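Local coordinates for protein octaprenyl-diphosphate synthase (Bacteroides thetaiotaomicron, PDB 3RMG) that probably acts as a magnesium-dependent prenyltransferase of the FPP/GGPP synthase family, lengthening isoprenoid diphosphate chains, at residues A[74-79]-A[136-141]; A[132-137]-A[185-190]; A[180-185]-A[197-202]; A[204-209]-A[316-321]. All blocks are in the same frame, centred on the assembly; numbering follows the deposited sequence.

Interaction 1 (A[74-79]-A[136-141])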
loop_
_atom_site.group_PDB
_atom_site.type_symbol
_atom_site.label_atom_id
_atom_site.label_comp_id
_atom_site.label_asym_id
_atom_site.label_seq_id
_atom_site.Cartn_x
_atom_site.Cartn_y
_atom_site.Cartn_z
ATOM N N VAL A 74 11.136 0.757 12.005
ATOM C CA VAL A 74 9.756 0.296 11.961
ATOM C C VAL A 74 9.171 0.450 10.549
ATOM O O VAL A 74 8.606 -0.492 9.972
ATOM C CB VAL A 74 8.902 1.066 12.973
ATOM C CG1 VAL A 74 7.417 0.655 12.881
ATOM C CG2 VAL A 74 9.446 0.821 14.373
ATOM N N SER A 75 9.327 1.633 9.980
ATOM C CA SER A 75 8.777 1.872 8.657
ATOM C C SER A 75 9.238 0.808 7.678
ATOM O O SER A 75 8.417 0.180 7.018
ATOM C CB SER A 75 9.184 3.239 8.136
ATOM O OG SER A 75 8.697 3.408 6.822
ATOM N N LEU A 76 10.553 0.612 7.581
ATOM C CA LEU A 76 11.102 -0.307 6.595
ATOM C C LEU A 76 10.730 -1.745 6.912
ATOM O O LEU A 76 10.434 -2.522 6.020
ATOM C CB LEU A 76 12.615 -0.137 6.465
ATOM C CG LEU A 76 13.065 1.125 5.699
ATOM C CD1 LEU A 76 14.550 1.330 5.816
ATOM C CD2 LEU A 76 12.655 1.079 4.224
ATOM N N GLU A 77 10.695 -2.090 8.190
ATOM C CA GLU A 77 10.259 -3.423 8.579
ATOM C C GLU A 77 8.777 -3.666 8.244
ATOM O O GLU A 77 8.391 -4.760 7.837
ATOM C CB GLU A 77 10.540 -3.657 10.064
ATOM C CG GLU A 77 10.531 -5.120 10.473
ATOM C CD GLU A 77 11.748 -5.882 9.970
ATOM O OE1 GLU A 77 12.632 -5.258 9.348
ATOM O OE2 GLU A 77 11.822 -7.109 10.196
ATOM N N LEU A 78 7.945 -2.648 8.409
ATOM C CA LEU A 78 6.546 -2.760 8.012
ATOM C C LEU A 78 6.397 -2.931 6.495
ATOM O O LEU A 78 5.566 -3.723 6.022
ATOM C CB LEU A 78 5.756 -1.533 8.481
ATOM C CG LEU A 78 5.623 -1.410 9.998
ATOM C CD1 LEU A 78 4.914 -0.127 10.392
ATOM C CD2 LEU A 78 4.916 -2.628 10.546
ATOM N N LEU A 79 7.185 -2.176 5.734
ATOM C CA LEU A 79 7.140 -2.271 4.271
ATOM C C LEU A 79 7.475 -3.692 3.812
ATOM O O LEU A 79 6.806 -4.260 2.943
ATOM C CB LEU A 79 8.106 -1.262 3.637
ATOM C CG LEU A 79 8.324 -1.331 2.125
ATOM C CD1 LEU A 79 7.002 -1.218 1.407
ATOM C CD2 LEU A 79 9.249 -0.215 1.681
ATOM N N ARG A 136 11.228 10.277 1.427
ATOM C CA ARG A 136 11.546 10.019 0.038
ATOM C C ARG A 136 12.083 8.598 -0.150
ATOM O O ARG A 136 11.669 7.887 -1.067
ATOM C CB ARG A 136 12.562 11.045 -0.464
ATOM C CG ARG A 136 12.497 11.301 -1.954
ATOM C CD ARG A 136 12.627 12.791 -2.232
ATOM N NE ARG A 136 13.570 13.430 -1.317
ATOM C CZ ARG A 136 13.536 14.715 -0.973
ATOM N NH1 ARG A 136 12.605 15.516 -1.468
ATOM N NH2 ARG A 136 14.438 15.203 -0.132
ATOM N N LEU A 137 12.997 8.179 0.724
ATOM C CA LEU A 137 13.632 6.874 0.580
ATOM C C LEU A 137 12.604 5.752 0.705
ATOM O O LEU A 137 12.579 4.814 -0.088
ATOM C CB LEU A 137 14.765 6.708 1.607
ATOM C CG LEU A 137 15.337 5.307 1.863
ATOM C CD1 LEU A 137 16.684 5.367 2.547
ATOM C CD2 LEU A 137 14.381 4.499 2.715
ATOM N N VAL A 138 11.750 5.836 1.708
ATOM C CA VAL A 138 10.815 4.752 1.927
ATOM C C VAL A 138 9.783 4.720 0.816
ATOM O O VAL A 138 9.406 3.644 0.327
ATOM C CB VAL A 138 10.073 4.900 3.250
ATOM C CG1 VAL A 138 8.976 3.850 3.324
ATOM C CG2 VAL A 138 11.043 4.759 4.408
ATOM N N SER A 139 9.298 5.894 0.417
ATOM C CA SER A 139 8.257 5.884 -0.598
ATOM C C SER A 139 8.831 5.392 -1.928
ATOM O O SER A 139 8.270 4.489 -2.549
ATOM C CB SER A 139 7.524 7.240 -0.713
ATOM O OG SER A 139 8.360 8.288 -1.190
ATOM N N SER A 140 9.966 5.940 -2.357
ATOM C CA SER A 140 10.510 5.500 -3.643
ATOM C C SER A 140 10.847 4.015 -3.620
ATOM O O SER A 140 10.666 3.319 -4.614
ATOM C CB SER A 140 11.716 6.333 -4.074
ATOM O OG SER A 140 12.798 6.121 -3.203
ATOM N N LEU A 141 11.312 3.518 -2.482
ATOM C CA LEU A 141 11.576 2.088 -2.352
ATOM C C LEU A 141 10.288 1.311 -2.532
ATOM O O LEU A 141 10.265 0.279 -3.205
ATOM C CB LEU A 141 12.193 1.751 -0.989
ATOM C CG LEU A 141 12.414 0.258 -0.748
ATOM C CD1 LEU A 141 13.528 -0.220 -1.647
ATOM C CD2 LEU A 141 12.739 -0.059 0.712
#

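Interaction 2 (A[132-137]-A[185-190])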
loop_
_atom_site.group_PDB
_atom_site.type_symbol
_atom_site.label_atom_id
_atom_site.label_comp_id
_atom_site.label_asym_id
_atom_site.label_seq_id
_atom_site.Cartn_x
_atom_site.Cartn_y
_atom_site.Cartn_z
ATOM N N TYR A 132 12.514 14.318 5.520
ATOM C CA TYR A 132 11.995 14.248 4.145
ATOM C C TYR A 132 12.681 13.176 3.323
ATOM O O TYR A 132 12.028 12.409 2.582
ATOM C CB TYR A 132 12.144 15.604 3.434
ATOM C CG TYR A 132 11.054 16.603 3.790
ATOM C CD1 TYR A 132 9.728 16.371 3.434
ATOM C CD2 TYR A 132 11.351 17.772 4.477
ATOM C CE1 TYR A 132 8.729 17.266 3.762
ATOM C CE2 TYR A 132 10.356 18.685 4.807
ATOM C CZ TYR A 132 9.047 18.425 4.448
ATOM O OH TYR A 132 8.057 19.328 4.776
ATOM N N GLU A 133 14.002 13.141 3.444
ATOM C CA GLU A 133 14.820 12.198 2.704
ATOM C C GLU A 133 14.404 10.786 3.052
ATOM O O GLU A 133 14.313 9.907 2.185
ATOM C CB GLU A 133 16.279 12.425 3.032
ATOM C CG GLU A 133 16.677 13.890 2.866
ATOM C CD GLU A 133 18.136 14.066 2.528
ATOM O OE1 GLU A 133 18.612 13.405 1.576
ATOM O OE2 GLU A 133 18.807 14.871 3.211
ATOM N N ILE A 134 14.111 10.575 4.323
ATOM C CA ILE A 134 13.740 9.250 4.767
ATOM C C ILE A 134 12.372 8.946 4.204
ATOM O O ILE A 134 12.091 7.823 3.784
ATOM C CB ILE A 134 13.741 9.148 6.295
ATOM C CG1 ILE A 134 15.186 9.145 6.808
ATOM C CG2 ILE A 134 13.000 7.918 6.718
ATOM C CD1 ILE A 134 15.308 9.239 8.343
ATOM N N ILE A 135 11.514 9.956 4.187
ATOM C CA ILE A 135 10.207 9.801 3.573
ATOM C C ILE A 135 10.377 9.502 2.082
ATOM O O ILE A 135 9.773 8.585 1.540
ATOM C CB ILE A 135 9.333 11.047 3.811
ATOM C CG1 ILE A 135 9.036 11.182 5.318
ATOM C CG2 ILE A 135 8.035 10.937 3.019
ATOM C CD1 ILE A 135 8.315 12.449 5.727
ATOM N N ARG A 136 11.228 10.277 1.427
ATOM C CA ARG A 136 11.546 10.019 0.038
ATOM C C ARG A 136 12.083 8.598 -0.150
ATOM O O ARG A 136 11.669 7.887 -1.067
ATOM C CB ARG A 136 12.562 11.045 -0.464
ATOM C CG ARG A 136 12.497 11.301 -1.954
ATOM C CD ARG A 136 12.627 12.791 -2.232
ATOM N NE ARG A 136 13.570 13.430 -1.317
ATOM C CZ ARG A 136 13.536 14.715 -0.973
ATOM N NH1 ARG A 136 12.605 15.516 -1.468
ATOM N NH2 ARG A 136 14.438 15.203 -0.132
ATOM N N LEU A 137 12.997 8.179 0.724
ATOM C CA LEU A 137 13.632 6.874 0.580
ATOM C C LEU A 137 12.604 5.752 0.705
ATOM O O LEU A 137 12.579 4.814 -0.088
ATOM C CB LEU A 137 14.765 6.708 1.607
ATOM C CG LEU A 137 15.337 5.307 1.863
ATOM C CD1 LEU A 137 16.684 5.367 2.547
ATOM C CD2 LEU A 137 14.381 4.499 2.715
ATOM N N ALA A 185 19.321 4.570 8.265
ATOM C CA ALA A 185 20.004 4.674 9.558
ATOM C C ALA A 185 20.880 5.928 9.601
ATOM O O ALA A 185 20.836 6.661 10.576
ATOM C CB ALA A 185 20.830 3.410 9.874
ATOM N N ALA A 186 21.655 6.168 8.541
ATOM C CA ALA A 186 22.540 7.353 8.451
ATOM C C ALA A 186 21.787 8.691 8.342
ATOM O O ALA A 186 22.083 9.630 9.056
ATOM C CB ALA A 186 23.546 7.211 7.271
ATOM N N LEU A 187 20.830 8.785 7.431
ATOM C CA LEU A 187 19.987 9.969 7.376
ATOM C C LEU A 187 19.376 10.311 8.746
ATOM O O LEU A 187 19.264 11.488 9.108
ATOM C CB LEU A 187 18.873 9.790 6.348
ATOM C CG LEU A 187 19.318 9.694 4.889
ATOM C CD1 LEU A 187 18.204 9.065 4.041
ATOM C CD2 LEU A 187 19.761 11.040 4.348
ATOM N N SER A 188 19.004 9.289 9.512
ATOM C CA SER A 188 18.298 9.500 10.783
ATOM C C SER A 188 19.146 10.192 11.841
ATOM O O SER A 188 18.605 10.767 12.776
ATOM C CB SER A 188 17.765 8.178 11.343
ATOM O OG SER A 188 18.797 7.425 11.964
ATOM N N VAL A 189 20.468 10.119 11.696
ATOM C CA VAL A 189 21.392 10.786 12.614
ATOM C C VAL A 189 22.050 11.957 11.899
ATOM O O VAL A 189 22.978 12.575 12.401
ATOM C CB VAL A 189 22.468 9.812 13.197
ATOM C CG1 VAL A 189 21.806 8.715 14.030
ATOM C CG2 VAL A 189 23.290 9.173 12.090
ATOM N N GLN A 190 21.559 12.252 10.707
ATOM C CA GLN A 190 21.885 13.505 10.035
ATOM C C GLN A 190 23.358 13.695 9.704
ATOM O O GLN A 190 23.900 14.775 9.924
ATOM C CB GLN A 190 21.411 14.683 10.883
ATOM C CG GLN A 190 19.940 14.620 11.221
ATOM C CD GLN A 190 19.454 15.874 11.897
ATOM O OE1 GLN A 190 20.155 16.456 12.725
ATOM N NE2 GLN A 190 18.250 16.304 11.548
#

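Interaction 3 (A[180-185]-A[197-202])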
loop_
_atom_site.group_PDB
_atom_site.type_symbol
_atom_site.label_atom_id
_atom_site.label_comp_id
_atom_site.label_asym_id
_atom_site.label_seq_id
_atom_site.Cartn_x
_atom_site.Cartn_y
_atom_site.Cartn_z
ATOM N N ALA A 180 18.428 0.171 1.954
ATOM C CA ALA A 180 17.517 1.185 2.454
ATOM C C ALA A 180 17.632 1.275 3.970
ATOM O O ALA A 180 17.691 2.368 4.542
ATOM C CB ALA A 180 16.082 0.882 2.030
ATOM N N CYS A 181 17.688 0.124 4.632
ATOM C CA CYS A 181 17.826 0.141 6.083
ATOM C C CYS A 181 19.054 0.934 6.528
ATOM O O CYS A 181 18.962 1.821 7.386
ATOM C CB CYS A 181 17.881 -1.290 6.622
ATOM S SG CYS A 181 16.251 -2.107 6.560
ATOM N N ALA A 182 20.206 0.607 5.953
ATOM C CA ALA A 182 21.450 1.257 6.332
ATOM C C ALA A 182 21.415 2.753 5.966
ATOM O O ALA A 182 21.743 3.596 6.780
ATOM C CB ALA A 182 22.623 0.555 5.664
ATOM N N GLU A 183 20.980 3.067 4.748
ATOM C CA GLU A 183 20.878 4.457 4.286
ATOM C C GLU A 183 19.999 5.297 5.202
ATOM O O GLU A 183 20.372 6.405 5.606
ATOM C CB GLU A 183 20.339 4.525 2.850
ATOM C CG GLU A 183 20.467 5.934 2.231
ATOM C CD GLU A 183 19.951 6.012 0.807
ATOM O OE1 GLU A 183 20.137 7.071 0.188
ATOM O OE2 GLU A 183 19.376 5.016 0.302
ATOM N N ALA A 184 18.826 4.768 5.522
ATOM C CA ALA A 184 17.916 5.421 6.461
ATOM C C ALA A 184 18.559 5.578 7.839
ATOM O O ALA A 184 18.373 6.604 8.514
ATOM C CB ALA A 184 16.610 4.625 6.573
ATOM N N ALA A 185 19.321 4.570 8.265
ATOM C CA ALA A 185 20.004 4.674 9.558
ATOM C C ALA A 185 20.880 5.928 9.601
ATOM O O ALA A 185 20.836 6.661 10.576
ATOM C CB ALA A 185 20.830 3.410 9.874
ATOM N N ALA A 197 25.912 7.636 1.646
ATOM C CA ALA A 197 26.281 6.811 0.495
ATOM C C ALA A 197 27.112 5.608 0.937
ATOM O O ALA A 197 26.962 4.486 0.415
ATOM C CB ALA A 197 27.056 7.640 -0.555
ATOM N N PHE A 198 27.995 5.840 1.897
ATOM C CA PHE A 198 28.793 4.752 2.446
ATOM C C PHE A 198 27.903 3.688 3.108
ATOM O O PHE A 198 28.125 2.487 2.942
ATOM C CB PHE A 198 29.815 5.319 3.421
ATOM C CG PHE A 198 30.394 4.313 4.373
ATOM C CD1 PHE A 198 29.625 3.796 5.413
ATOM C CD2 PHE A 198 31.736 3.946 4.287
ATOM C CE1 PHE A 198 30.170 2.888 6.330
ATOM C CE2 PHE A 198 32.283 3.046 5.194
ATOM C CZ PHE A 198 31.492 2.515 6.221
ATOM N N ALA A 199 26.884 4.134 3.837
ATOM C CA ALA A 199 26.003 3.217 4.567
ATOM C C ALA A 199 25.163 2.412 3.585
ATOM O O ALA A 199 24.980 1.192 3.764
ATOM C CB ALA A 199 25.092 4.001 5.523
ATOM N N ARG A 200 24.657 3.087 2.550
ATOM C CA ARG A 200 23.865 2.418 1.508
ATOM C C ARG A 200 24.620 1.268 0.836
ATOM O O ARG A 200 24.115 0.148 0.743
ATOM C CB ARG A 200 23.374 3.418 0.443
ATOM C CG ARG A 200 22.272 2.845 -0.512
ATOM C CD ARG A 200 22.398 3.410 -1.940
ATOM N NE ARG A 200 23.640 2.938 -2.566
ATOM C CZ ARG A 200 23.759 1.785 -3.228
ATOM N NH1 ARG A 200 22.701 0.991 -3.385
ATOM N NH2 ARG A 200 24.934 1.425 -3.736
ATOM N N LEU A 201 25.829 1.535 0.364
ATOM C CA LEU A 201 26.665 0.475 -0.214
ATOM C C LEU A 201 26.921 -0.682 0.765
ATOM O O LEU A 201 26.771 -1.859 0.422
ATOM C CB LEU A 201 27.989 1.065 -0.660
ATOM C CG LEU A 201 28.885 0.177 -1.503
ATOM C CD1 LEU A 201 28.090 -0.384 -2.679
ATOM C CD2 LEU A 201 30.113 0.970 -1.972
ATOM N N LEU A 202 27.338 -0.347 1.978
ATOM C CA LEU A 202 27.431 -1.335 3.046
ATOM C C LEU A 202 26.184 -2.223 3.118
ATOM O O LEU A 202 26.277 -3.441 3.068
ATOM C CB LEU A 202 27.606 -0.638 4.394
ATOM C CG LEU A 202 27.796 -1.617 5.545
ATOM C CD1 LEU A 202 29.019 -2.516 5.264
ATOM C CD2 LEU A 202 27.959 -0.857 6.851
#

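Interaction 4 (A[204-209]-A[316-321])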
loop_
_atom_site.group_PDB
_atom_site.type_symbol
_atom_site.label_atom_id
_atom_site.label_comp_id
_atom_site.label_asym_id
_atom_site.label_seq_id
_atom_site.Cartn_x
_atom_site.Cartn_y
_atom_site.Cartn_z
ATOM N N GLU A 204 23.874 -2.664 1.023
ATOM C CA GLU A 204 23.652 -3.403 -0.201
ATOM C C GLU A 204 24.548 -4.637 -0.214
ATOM O O GLU A 204 24.089 -5.724 -0.545
ATOM C CB GLU A 204 23.888 -2.546 -1.445
ATOM C CG GLU A 204 23.827 -3.354 -2.739
ATOM C CD GLU A 204 23.854 -2.465 -3.967
ATOM O OE1 GLU A 204 24.885 -2.454 -4.677
ATOM O OE2 GLU A 204 22.850 -1.759 -4.200
ATOM N N TYR A 205 25.829 -4.477 0.118
ATOM C CA TYR A 205 26.704 -5.645 0.133
ATOM C C TYR A 205 26.151 -6.708 1.075
ATOM O O TYR A 205 26.169 -7.907 0.765
ATOM C CB TYR A 205 28.128 -5.293 0.557
ATOM C CG TYR A 205 28.931 -4.586 -0.507
ATOM C CD1 TYR A 205 30.004 -3.779 -0.169
ATOM C CD2 TYR A 205 28.598 -4.702 -1.854
ATOM C CE1 TYR A 205 30.756 -3.128 -1.147
ATOM C CE2 TYR A 205 29.340 -4.052 -2.828
ATOM C CZ TYR A 205 30.423 -3.276 -2.463
ATOM O OH TYR A 205 31.167 -2.629 -3.422
ATOM N N ILE A 206 25.674 -6.263 2.232
ATOM C CA ILE A 206 25.153 -7.178 3.245
ATOM C C ILE A 206 23.897 -7.907 2.754
ATOM O O ILE A 206 23.763 -9.142 2.916
ATOM C CB ILE A 206 24.871 -6.427 4.561
ATOM C CG1 ILE A 206 26.204 -6.038 5.230
ATOM C CG2 ILE A 206 23.995 -7.266 5.487
ATOM C CD1 ILE A 206 26.052 -5.107 6.409
ATOM N N GLY A 207 22.993 -7.139 2.142
ATOM C CA GLY A 207 21.782 -7.681 1.543
ATOM C C GLY A 207 22.088 -8.716 0.466
ATOM O O GLY A 207 21.378 -9.710 0.335
ATOM N N ILE A 208 23.145 -8.499 -0.313
ATOM C CA ILE A 208 23.529 -9.484 -1.326
ATOM C C ILE A 208 24.073 -10.785 -0.714
ATOM O O ILE A 208 23.700 -11.873 -1.156
ATOM C CB ILE A 208 24.534 -8.915 -2.347
ATOM C CG1 ILE A 208 23.880 -7.797 -3.163
ATOM C CG2 ILE A 208 25.005 -10.012 -3.296
ATOM C CD1 ILE A 208 24.863 -7.071 -4.118
ATOM N N CYS A 209 24.942 -10.692 0.296
ATOM C CA CYS A 209 25.395 -11.906 0.996
ATOM C C CYS A 209 24.185 -12.659 1.564
ATOM O O CYS A 209 24.063 -13.874 1.438
ATOM C CB CYS A 209 26.335 -11.564 2.147
ATOM S SG CYS A 209 27.904 -10.862 1.665
ATOM N N THR A 316 30.957 -8.862 13.275
ATOM C CA THR A 316 30.372 -10.094 13.807
ATOM C C THR A 316 28.995 -10.366 13.187
ATOM O O THR A 316 28.667 -11.487 12.846
ATOM C CB THR A 316 30.224 -10.049 15.350
ATOM O OG1 THR A 316 31.454 -9.619 15.941
ATOM C CG2 THR A 316 29.869 -11.422 15.900
ATOM N N TYR A 317 28.177 -9.336 13.062
ATOM C CA TYR A 317 26.914 -9.462 12.344
ATOM C C TYR A 317 27.150 -10.089 10.960
ATOM O O TYR A 317 26.480 -11.034 10.564
ATOM C CB TYR A 317 26.329 -8.071 12.182
ATOM C CG TYR A 317 25.003 -7.966 11.469
ATOM C CD1 TYR A 317 23.808 -7.922 12.186
ATOM C CD2 TYR A 317 24.945 -7.846 10.086
ATOM C CE1 TYR A 317 22.588 -7.789 11.539
ATOM C CE2 TYR A 317 23.731 -7.718 9.427
ATOM C CZ TYR A 317 22.560 -7.686 10.157
ATOM O OH TYR A 317 21.361 -7.550 9.504
ATOM N N LEU A 318 28.119 -9.564 10.224
ATOM C CA LEU A 318 28.315 -10.009 8.861
ATOM C C LEU A 318 28.889 -11.427 8.826
ATOM O O LEU A 318 28.523 -12.219 7.961
ATOM C CB LEU A 318 29.151 -8.994 8.062
ATOM C CG LEU A 318 29.280 -9.237 6.550
ATOM C CD1 LEU A 318 27.986 -9.774 5.953
ATOM C CD2 LEU A 318 29.698 -7.975 5.822
ATOM N N ASP A 319 29.747 -11.767 9.787
ATOM C CA ASP A 319 30.241 -13.142 9.906
ATOM C C ASP A 319 29.104 -14.113 10.197
ATOM O O ASP A 319 29.093 -15.236 9.704
ATOM C CB ASP A 319 31.286 -13.260 11.006
ATOM C CG ASP A 319 32.658 -12.800 10.561
ATOM O OD1 ASP A 319 33.469 -12.428 11.433
ATOM O OD2 ASP A 319 32.933 -12.816 9.343
ATOM N N TYR A 320 28.151 -13.669 11.006
ATOM C CA TYR A 320 27.047 -14.508 11.443
ATOM C C TYR A 320 26.058 -14.732 10.298
ATOM O O TYR A 320 25.521 -15.829 10.135
ATOM C CB TYR A 320 26.357 -13.847 12.628
ATOM C CG TYR A 320 25.477 -14.754 13.446
ATOM C CD1 TYR A 320 25.975 -15.402 14.575
ATOM C CD2 TYR A 320 24.135 -14.940 13.113
ATOM C CE1 TYR A 320 25.167 -16.225 15.343
ATOM C CE2 TYR A 320 23.319 -15.759 13.873
ATOM C CZ TYR A 320 23.837 -16.400 14.987
ATOM O OH TYR A 320 23.030 -17.218 15.748
ATOM N N VAL A 321 25.818 -13.692 9.506
ATOM C CA VAL A 321 25.051 -13.841 8.277
ATOM C C VAL A 321 25.692 -14.924 7.398
ATOM O O VAL A 321 25.131 -16.008 7.216
ATOM C CB VAL A 321 24.962 -12.508 7.513
ATOM C CG1 VAL A 321 24.490 -12.725 6.081
ATOM C CG2 VAL A 321 24.043 -11.552 8.245
#

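Interaction 1 (A[74-79]-A[136-141])
Val-138 points from helix 132-154 at the turn of helix 67-90 that carries Ser-75, Leu-76 and Leu-79. Its CB comes no closer than 4.1 Å to Ser-75 OG, and the two branches beyond it make the real contact. CG1, anti to the backbone N (chi1 172°), lies 3.5 Å from Ser-75 OG, while CG2 touches the same oxygen and also reaches 4.0 Å from Leu-76 CD2. The hydroxyl is thus covered by two methyl groups, and its hydrogen-bonding need is met by the backbone carbonyl of Ser-122.

One turn further on, Leu-141 takes over. Its CD2 is set between two methyls, 3.7 Å from Leu-76 CD2 and 3.6 Å from Leu-79 CD2; the Leu-76 side chain crosses that of Leu-141 at roughly a right angle. Leu-137 adds a looser contact, its CD2 4.1 Å from Leu-76 CD2.

With axes only 6° from parallel and 10.8 Å apart, the segments are spanned by branched aliphatic side chains, and the seam is buried. Helix 102-128 closes one flank through Ser-122 and Ala-126, both touching Ser-75. On another, Leu-76, Leu-137 and Leu-141 pack against helix 174-188, while Ser-139 and Arg-136 on helix 132-154 meet the second subunit.

Interaction 2 (A[132-137]-A[185-190])
Glu-133 opens the contact by laying its side chain across Leu-187 at about a right angle. Glu-133 CB touches both leucine methyls, lying 4.0 Å from Leu-187 CD1, and the carboxylate rests against the other one, with Glu-133 OE1 3.8 Å from Leu-187 CD2. This is van der Waals contact with an acid at the exposed edge of the interface.

Ile-134 follows as the buried partner. It and Leu-187 run past each other in opposite directions, Ile-134 CG1 meeting Leu-187 CB at 3.8 Å. CG1 stands anti to the carbonyl carbon (chi1 -73°), and an extended second torsion (172°) carries Ile-134 CD1 on to Ser-188, 3.9 Å from its CA. Ser-188 OG has two polar partners: it donates to Ala-185 O at 2.6 Å, tilted 30° from the carbonyl plane, and is hydrogen-bonded to Thr-69 OG1 of helix 67-90.

Helices 132-154 and 174-188 belong to the all-helical isoprenoid synthase fold, in which helices surround the reaction cavity, and here the first turns of helix 132-154 meet the C-terminal part of helix 174-188. Other sides of helix 132-154 face the dimer partner: Tyr-132 stacks on Tyr-132 of the second subunit, and Arg-136 forms a salt bridge with Glu-127 of that subunit.

Leu-137, one turn after Glu-133, reaches Leu-187 only loosely, Leu-137 CD1 to Leu-187 CD1 4.3 Å. The same Leu-137 methyl is held more closely by Glu-183 and Ala-184, one turn earlier on helix 174-188.

Interaction 3 (A[180-185]-A[197-202])
Ala-182 and Ala-199 pack two helices against each other at very short range. Ala-182 CB lies 3.1 Å from Ala-199 O, a tight approach of a methyl to a carbonyl, and the reverse contact is longer, with Ala-199 CB 3.6 Å from Ala-182 O. Ala-182 CB and Ala-199 CB are 4.2 Å apart, so each methyl packs more closely on the opposite backbone than on the other methyl.

Beside this pair, Glu-183 and Arg-200 line up pointing the same way. Glu-183 CB and Arg-200 CB are 4.0 Å apart, and the first torsion is close to trans in both residues, which starts the two chains off in step. Glu-183 stays extended and touches the arginine through OE2, 3.7 Å from Arg-200 CG. Arg-200 instead bends at its second and third torsions; its guanidinium lies 86° from the carboxylate plane, with NE 5.5 Å from Glu-183 OE2. The charges may still attract over that gap, but the salt bridge of Arg-200 is made with Glu-204, one turn on along its own helix.

Further out, Ala-180 and Ala-184 face Leu-76 of helix 67-90, and Cys-181 packs on Val-55 of helix 50-62. Phe-198 and Leu-202 turn to Leu-301 of helix 283-302.

Axes 7.1 Å apart at 158° describe a close antiparallel helical hairpin, made by consecutive helices 174-188 and 193-217 of the isoprenoid synthase fold and packed through alanines.

Interaction 4 (A[204-209]-A[316-321])
Helices 193-217 and 309-323 run nearly parallel here, their short segments inclined by 22° with axes 10.5 Å apart and Ile-206 set opposite Leu-318.

Ile-206 makes the largest contribution, and its two branches have different partners. Its CG2 comes in the plane of the Tyr-317 ring and meets the edge at Tyr-317 CE2, 4.0 Å away, so the methyl abuts the rim instead of lying over a face. Ile-206 CG1, on the other branch, touches Leu-318 CD2, also at 4.0 Å, the two side chains crossing at a slant. Tyr-317 stands with CG anti to its own backbone N (chi1 -180°), which brings the end of the ring nearer to Ile-206. Its hydroxyl is hydrogen-bonded to Met-50 O, tying the far end of the ring to helix 50-62. Phe-178 of helix 174-188 packs on both Ile-206 and Tyr-317.

One turn later the packing is looser: Cys-209 SG lies 4.4 Å from Leu-318 CD1, and Cys-209 CB is 4.5 Å from Val-321 CG1. Helix 283-302 adjoins this end, with Tyr-294 on Cys-209 and Ala-298 on Leu-318.

The contact joins the C-terminal helix 309-323 to the helix on which, a few residues further along, the second DDxxD sequence of the family begins, which in relatives binds magnesium and diphosphate. Every touching residue is buried, and what passes between the segments is aliphatic, aromatic-edge and thiol contact. The pairing therefore rests on shape and burial, with the one polar group of Tyr-317 satisfied outside it by Met-50.

Overall arrangement
Interactions 1 and 4 are buried and made mainly by side chains, joining near-parallel helices more than 10 Å apart. Interaction 3 differs most: its antiparallel helices come much closer and meet through alanine and backbone, with a charged pair along the partly exposed side. Interaction 2, also partly exposed, mixes an aliphatic centre with an acidic edge. Interactions 1 and 2 share helix 132-154 and both border the second subunit; 2 and 3 share helix 174-188, and 3 and 4 follow each other on helix 193-217. Interaction 3 touches both 1 and 2. The nearest atoms of interaction 1 and interaction 4, by contrast, are about 9 Å apart.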